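PDB 3BBL: regulatory protein of LacI family from Chloroflexus aggregans, which probably regulates transcription as a LacI-family DNA-binding protein whose periplasmic-binding-protein-like part is expected to sense a small effector molecule. Local coordinates for residues Gln25-Ser28 with Ser29-Glu33; Ile251-Leu254 with Val255-Glu259. All coordinates share one frame; numbering follows the deposited sequence.

Contact 1. Residues Gln25-Ser28 with Ser29-Glu33; sequences QFLS and SMVRE
The ring of F26 is met obliquely by the selenomethyl end of M30, a selenomethionine: SE lies 4.3 Å from the ring centroid of F26, 34° off the ring normal, a Met-aromatic contact made one helical turn apart. The F26 ring is also stacked with that of F93. The pair belongs to helix 23-36, the helix of the beta-alpha-beta unit that joins the parallel strands 6-9 and 40-43. The residue at M30 suits its place because its thioether-like chain is long and flexible; a bend at chi3 folds CE back to 3.5 Å from F26 CE2. A second apolar pair, L27 and V31, lies on the adjoining side of the helix. The leucine's CG stands trans to the backbone N (chi1 -176°), which leads CD1 along the helix to 3.9 Å from V31 CG2. The second subunit covers this side, its L27 packing on L27 and its P43 on V31. Small serines occupy the remaining sides of the helix, where a short hydroxyl can turn to a carbonyl: S28 OG, partly exposed, is hydrogen-bonded to D24 O and also to W11 NE1 of the second subunit, and S29 OG, toward helix 243-258, to A244 O. Four successive i to i+4 backbone bonds hold the turns together. The bond from S29 N to Q25 O is 3.2 Å long, whereas V31 N reaches L27 O at 2.8 Å with an N-H...O angle of 170°.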
ATOM      1  N   GLN A  25      -7.329  -0.874   2.297  1.00 35.37           N
ATOM      2  CA  GLN A  25      -8.328  -1.854   2.723  1.00 34.86           C
ATOM      3  C   GLN A  25      -9.356  -1.239   3.671  1.00 31.99           C
ATOM      4  O   GLN A  25     -10.563  -1.405   3.500  1.00 29.62           O
ATOM      5  CB  GLN A  25      -7.671  -3.036   3.439  1.00 36.69           C
ATOM      6  CG  GLN A  25      -6.809  -3.930   2.580  1.00 42.81           C
ATOM      7  CD  GLN A  25      -6.173  -5.060   3.383  1.00 44.99           C
ATOM      8  OE1 GLN A  25      -5.437  -4.818   4.343  1.00 46.93           O
ATOM      9  NE2 GLN A  25      -6.456  -6.297   2.992  1.00 45.74           N
ATOM     10  N   PHE A  26      -8.854  -0.528   4.673  1.00 29.27           N
ATOM     11  CA  PHE A  26      -9.684   0.105   5.685  1.00 28.47           C
ATOM     12  C   PHE A  26     -10.585   1.229   5.165  1.00 28.06           C
ATOM     13  O   PHE A  26     -11.803   1.192   5.355  1.00 27.09           O
ATOM     14  CB  PHE A  26      -8.786   0.642   6.798  1.00 26.48           C
ATOM     15  CG  PHE A  26      -9.511   0.943   8.066  1.00 26.26           C
ATOM     16  CD1 PHE A  26     -10.121  -0.075   8.788  1.00 23.93           C
ATOM     17  CD2 PHE A  26      -9.582   2.246   8.549  1.00 25.99           C
ATOM     18  CE1 PHE A  26     -10.799   0.195   9.984  1.00 25.02           C
ATOM     19  CE2 PHE A  26     -10.252   2.532   9.739  1.00 26.81           C
ATOM     20  CZ  PHE A  26     -10.864   1.497  10.459  1.00 25.94           C
ATOM     21  N   LEU A  27      -9.987   2.223   4.514  1.00 27.10           N
ATOM     22  CA  LEU A  27     -10.751   3.348   3.999  1.00 27.77           C
ATOM     23  C   LEU A  27     -11.698   2.962   2.865  1.00 29.29           C
ATOM     24  O   LEU A  27     -12.853   3.400   2.841  1.00 30.19           O
ATOM     25  CB  LEU A  27      -9.813   4.471   3.549  1.00 25.20           C
ATOM     26  CG  LEU A  27     -10.483   5.764   3.066  1.00 26.04           C
ATOM     27  CD1 LEU A  27     -11.412   6.328   4.141  1.00 22.36           C
ATOM     28  CD2 LEU A  27      -9.415   6.774   2.705  1.00 22.99           C
ATOM     29  N   SER A  28     -11.226   2.144   1.929  1.00 29.44           N
ATOM     30  CA  SER A  28     -12.084   1.720   0.825  1.00 29.59           C
ATOM     31  C   SER A  28     -13.321   1.051   1.400  1.00 28.32           C
ATOM     32  O   SER A  28     -14.446   1.348   1.005  1.00 28.82           O
ATOM     33  CB  SER A  28     -11.355   0.736  -0.093  1.00 28.83           C
ATOM     34  OG  SER A  28     -10.307   1.377  -0.789  1.00 30.60           O
ATOM     35  N   SER A  29     -13.096   0.151   2.345  1.00 26.32           N
ATOM     36  CA  SER A  29     -14.177  -0.565   2.993  1.00 25.38           C
ATOM     37  C   SER A  29     -15.147   0.379   3.701  1.00 25.52           C
ATOM     38  O   SER A  29     -16.360   0.210   3.599  1.00 25.70           O
ATOM     39  CB  SER A  29     -13.607  -1.573   3.988  1.00 24.52           C
ATOM     40  OG  SER A  29     -14.639  -2.231   4.689  1.00 26.31           O
HETATM   41  N   MSE A  30     -14.624   1.370   4.422  1.00 24.99           N
HETATM   42  CA  MSE A  30     -15.495   2.314   5.115  1.00 25.45           C
HETATM   43  C   MSE A  30     -16.299   3.146   4.117  1.00 26.92           C
HETATM   44  O   MSE A  30     -17.507   3.322   4.276  1.00 26.39           O
HETATM   45  CB  MSE A  30     -14.696   3.234   6.050  1.00 22.94           C
HETATM   46  CG  MSE A  30     -14.158   2.495   7.243  1.00 21.65           C
HETATM   47 SE   MSE A  30     -13.716   3.652   8.795  1.00 25.46          SE
HETATM   48  CE  MSE A  30     -12.347   4.701   7.912  1.00 16.65           C
ATOM     49  N   VAL A  31     -15.632   3.638   3.077  1.00 28.53           N
ATOM     50  CA  VAL A  31     -16.301   4.447   2.072  1.00 29.06           C
ATOM     51  C   VAL A  31     -17.467   3.717   1.424  1.00 31.15           C
ATOM     52  O   VAL A  31     -18.529   4.298   1.226  1.00 32.39           O
ATOM     53  CB  VAL A  31     -15.317   4.893   0.980  1.00 28.90           C
ATOM     54  CG1 VAL A  31     -16.074   5.520  -0.190  1.00 27.07           C
ATOM     55  CG2 VAL A  31     -14.331   5.893   1.561  1.00 27.17           C
ATOM     56  N   ARG A  32     -17.277   2.446   1.100  1.00 33.70           N
ATOM     57  CA  ARG A  32     -18.336   1.666   0.467  1.00 36.19           C
ATOM     58  C   ARG A  32     -19.463   1.320   1.424  1.00 37.67           C
ATOM     59  O   ARG A  32     -20.622   1.273   1.034  1.00 37.92           O
ATOM     60  CB  ARG A  32     -17.763   0.385  -0.133  1.00 36.48           C
ATOM     61  CG  ARG A  32     -16.818   0.649  -1.275  1.00 38.48           C
ATOM     62  CD  ARG A  32     -16.532  -0.609  -2.064  1.00 40.95           C
ATOM     63  NE  ARG A  32     -16.404  -0.271  -3.473  1.00 44.55           N
ATOM     64  CZ  ARG A  32     -17.430   0.032  -4.264  1.00 44.65           C
ATOM     65  NH1 ARG A  32     -18.669   0.028  -3.796  1.00 46.18           N
ATOM     66  NH2 ARG A  32     -17.210   0.383  -5.519  1.00 46.87           N
ATOM     67  N   GLU A  33     -19.112   1.065   2.678  1.00 38.61           N
ATOM     68  CA  GLU A  33     -20.096   0.741   3.699  1.00 40.27           C
ATOM     69  C   GLU A  33     -20.924   1.964   4.059  1.00 39.08           C
ATOM     70  O   GLU A  33     -22.143   1.878   4.179  1.00 38.51           O
ATOM     71  CB  GLU A  33     -19.404   0.207   4.950  1.00 42.79           C
ATOM     72  CG  GLU A  33     -19.123  -1.273   4.888  1.00 48.60           C
ATOM     73  CD  GLU A  33     -20.401  -2.078   4.736  1.00 51.17           C
ATOM     74  OE1 GLU A  33     -21.332  -1.877   5.558  1.00 51.00           O
ATOM     75  OE2 GLU A  33     -20.466  -2.904   3.796  1.00 50.71           O
TER

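Contact 2. Residues Ile251-Leu254 with Val255-Glu259; sequences IELL and VAIVE
Four i to i+4 bonds carry the backbone from I251-L254 into V255-E259, tight from V255 N to I251 O (2.8 Å) and weak from A256 N to E252 O (3.5 Å). This is the last part of helix 243-258, an amphipathic helix packed on the parallel sheet of a periplasmic-binding-protein-like fold; helical backbone angles end before E259. Its buried side is built from branched aliphatic residues paired one turn apart. I251 and V255 touch through CG2 and CG2 at 3.8 Å, and both rest on I7 of strand 6-9. Beta-branched valine fits here because CG2, set beside its own backbone N, fills the groove over the preceding turn and comes 3.0 Å from I251 O, while CG1 stands anti to the backbone N. L254 and V258 repeat the scheme one ridge further on, with L254 CD1 4.0 Å from V258 CG2. The longer side chain of L254 touches both I7 and V91, on strands 6-9 and 90-93, which flank strand 67-70. On another flank I257 folds back over L253: chi1 of -63° places CG1 beside the backbone N, 3.1 Å from L253 O, and CD1 of I257 then approaches L253 CG at 4.2 Å. Glutamates suit the polar positions: E252 is exposed, and at the helix end E259 OE1 forms a salt bridge with R261 NH2 while its OE2 is hydrogen-bonded to Y39 OH. The small methyl of A256 leaves the helix surface low. The last of the four backbone bonds is again short, V258 N lying 2.8 Å from L254 O.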
ATOM      1  N   ILE A 251     -17.832   1.651  10.758  1.00 34.34           N
ATOM      2  CA  ILE A 251     -18.893   2.477  10.197  1.00 36.52           C
ATOM      3  C   ILE A 251     -20.248   2.027  10.735  1.00 37.74           C
ATOM      4  O   ILE A 251     -21.054   2.827  11.197  1.00 38.22           O
ATOM      5  CB  ILE A 251     -18.906   2.377   8.655  1.00 36.33           C
ATOM      6  CG1 ILE A 251     -17.651   3.040   8.081  1.00 37.15           C
ATOM      7  CG2 ILE A 251     -20.162   3.028   8.092  1.00 36.73           C
ATOM      8  CD1 ILE A 251     -17.550   4.530   8.365  1.00 36.75           C
ATOM      9  N   GLU A 252     -20.471   0.723  10.682  1.00 38.60           N
ATOM     10  CA  GLU A 252     -21.706   0.111  11.133  1.00 39.80           C
ATOM     11  C   GLU A 252     -22.035   0.417  12.589  1.00 39.71           C
ATOM     12  O   GLU A 252     -23.188   0.644  12.938  1.00 40.78           O
ATOM     13  CB  GLU A 252     -21.593  -1.389  10.931  1.00 42.36           C
ATOM     14  CG  GLU A 252     -22.868  -2.159  11.062  1.00 46.79           C
ATOM     15  CD  GLU A 252     -22.688  -3.591  10.613  1.00 50.12           C
ATOM     16  OE1 GLU A 252     -22.332  -3.807   9.431  1.00 49.98           O
ATOM     17  OE2 GLU A 252     -22.893  -4.500  11.444  1.00 52.02           O
ATOM     18  N   LEU A 253     -21.017   0.426  13.438  1.00 38.52           N
ATOM     19  CA  LEU A 253     -21.213   0.692  14.858  1.00 37.41           C
ATOM     20  C   LEU A 253     -21.396   2.179  15.137  1.00 37.52           C
ATOM     21  O   LEU A 253     -22.202   2.563  15.978  1.00 37.30           O
ATOM     22  CB  LEU A 253     -20.021   0.156  15.657  1.00 35.92           C
ATOM     23  CG  LEU A 253     -20.026   0.370  17.172  1.00 36.05           C
ATOM     24  CD1 LEU A 253     -21.274  -0.252  17.774  1.00 34.54           C
ATOM     25  CD2 LEU A 253     -18.775  -0.257  17.780  1.00 35.59           C
ATOM     26  N   LEU A 254     -20.644   3.013  14.429  1.00 37.01           N
ATOM     27  CA  LEU A 254     -20.730   4.452  14.622  1.00 37.61           C
ATOM     28  C   LEU A 254     -22.049   5.003  14.093  1.00 38.84           C
ATOM     29  O   LEU A 254     -22.645   5.890  14.698  1.00 38.88           O
ATOM     30  CB  LEU A 254     -19.561   5.154  13.929  1.00 35.89           C
ATOM     31  CG  LEU A 254     -19.530   6.674  14.096  1.00 35.16           C
ATOM     32  CD1 LEU A 254     -19.485   7.024  15.580  1.00 34.61           C
ATOM     33  CD2 LEU A 254     -18.323   7.246  13.376  1.00 34.66           C
ATOM     34  N   VAL A 255     -22.507   4.475  12.964  1.00 40.44           N
ATOM     35  CA  VAL A 255     -23.765   4.928  12.385  1.00 41.57           C
ATOM     36  C   VAL A 255     -24.910   4.631  13.351  1.00 43.04           C
ATOM     37  O   VAL A 255     -25.838   5.426  13.486  1.00 43.72           O
ATOM     38  CB  VAL A 255     -24.048   4.243  11.021  1.00 42.13           C
ATOM     39  CG1 VAL A 255     -25.461   4.559  10.560  1.00 41.51           C
ATOM     40  CG2 VAL A 255     -23.046   4.725   9.977  1.00 40.12           C
ATOM     41  N   ALA A 256     -24.838   3.488  14.027  1.00 43.34           N
ATOM     42  CA  ALA A 256     -25.867   3.115  14.986  1.00 43.80           C
ATOM     43  C   ALA A 256     -25.836   4.066  16.181  1.00 44.27           C
ATOM     44  O   ALA A 256     -26.879   4.478  16.679  1.00 45.31           O
ATOM     45  CB  ALA A 256     -25.656   1.680  15.450  1.00 42.73           C
ATOM     46  N   ILE A 257     -24.637   4.418  16.633  1.00 44.45           N
ATOM     47  CA  ILE A 257     -24.488   5.320  17.770  1.00 45.05           C
ATOM     48  C   ILE A 257     -24.967   6.716  17.402  1.00 45.72           C
ATOM     49  O   ILE A 257     -25.666   7.374  18.176  1.00 46.17           O
ATOM     50  CB  ILE A 257     -23.020   5.410  18.226  1.00 44.53           C
ATOM     51  CG1 ILE A 257     -22.542   4.038  18.701  1.00 45.26           C
ATOM     52  CG2 ILE A 257     -22.880   6.433  19.343  1.00 43.12           C
ATOM     53  CD1 ILE A 257     -21.074   4.000  19.082  1.00 44.73           C
ATOM     54  N   VAL A 258     -24.583   7.166  16.215  1.00 45.64           N
ATOM     55  CA  VAL A 258     -24.971   8.484  15.741  1.00 45.62           C
ATOM     56  C   VAL A 258     -26.489   8.611  15.605  1.00 46.41           C
ATOM     57  O   VAL A 258     -27.054   9.670  15.866  1.00 46.67           O
ATOM     58  CB  VAL A 258     -24.307   8.797  14.374  1.00 45.52           C
ATOM     59  CG1 VAL A 258     -24.970  10.010  13.723  1.00 44.87           C
ATOM     60  CG2 VAL A 258     -22.826   9.062  14.573  1.00 43.19           C
ATOM     61  N   GLU A 259     -27.146   7.526  15.212  1.00 46.30           N
ATOM     62  CA  GLU A 259     -28.589   7.544  15.025  1.00 46.30           C
ATOM     63  C   GLU A 259     -29.413   7.165  16.258  1.00 47.99           C
ATOM     64  O   GLU A 259     -30.577   6.777  16.141  1.00 47.81           O
ATOM     65  CB  GLU A 259     -28.959   6.658  13.831  1.00 44.28           C
ATOM     66  CG  GLU A 259     -28.236   7.081  12.555  1.00 43.58           C
ATOM     67  CD  GLU A 259     -28.673   6.309  11.325  1.00 44.02           C
ATOM     68  OE1 GLU A 259     -29.225   5.199  11.483  1.00 43.62           O
ATOM     69  OE2 GLU A 259     -28.448   6.809  10.199  1.00 43.35           O
TER

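Contact 1 comes early in the chain, on helix 23-36, and contact 2 far later, on helix 243-258, yet their centres lie about 15 Å apart on the same side of the chain's centre. The two helices pack against each other, M30 CB meeting I251 CG1 at 3.6 Å. Both lean on the same run of parallel strands, contact 1 through 40-43 and contact 2 through 6-9 and 90-93. A helix from near the end of the chain thus completes the lobe begun by the first strands, as in LacI relatives where the chain crosses between lobes. Contact 1 also faces the second subunit, which touches neither segment of contact 2.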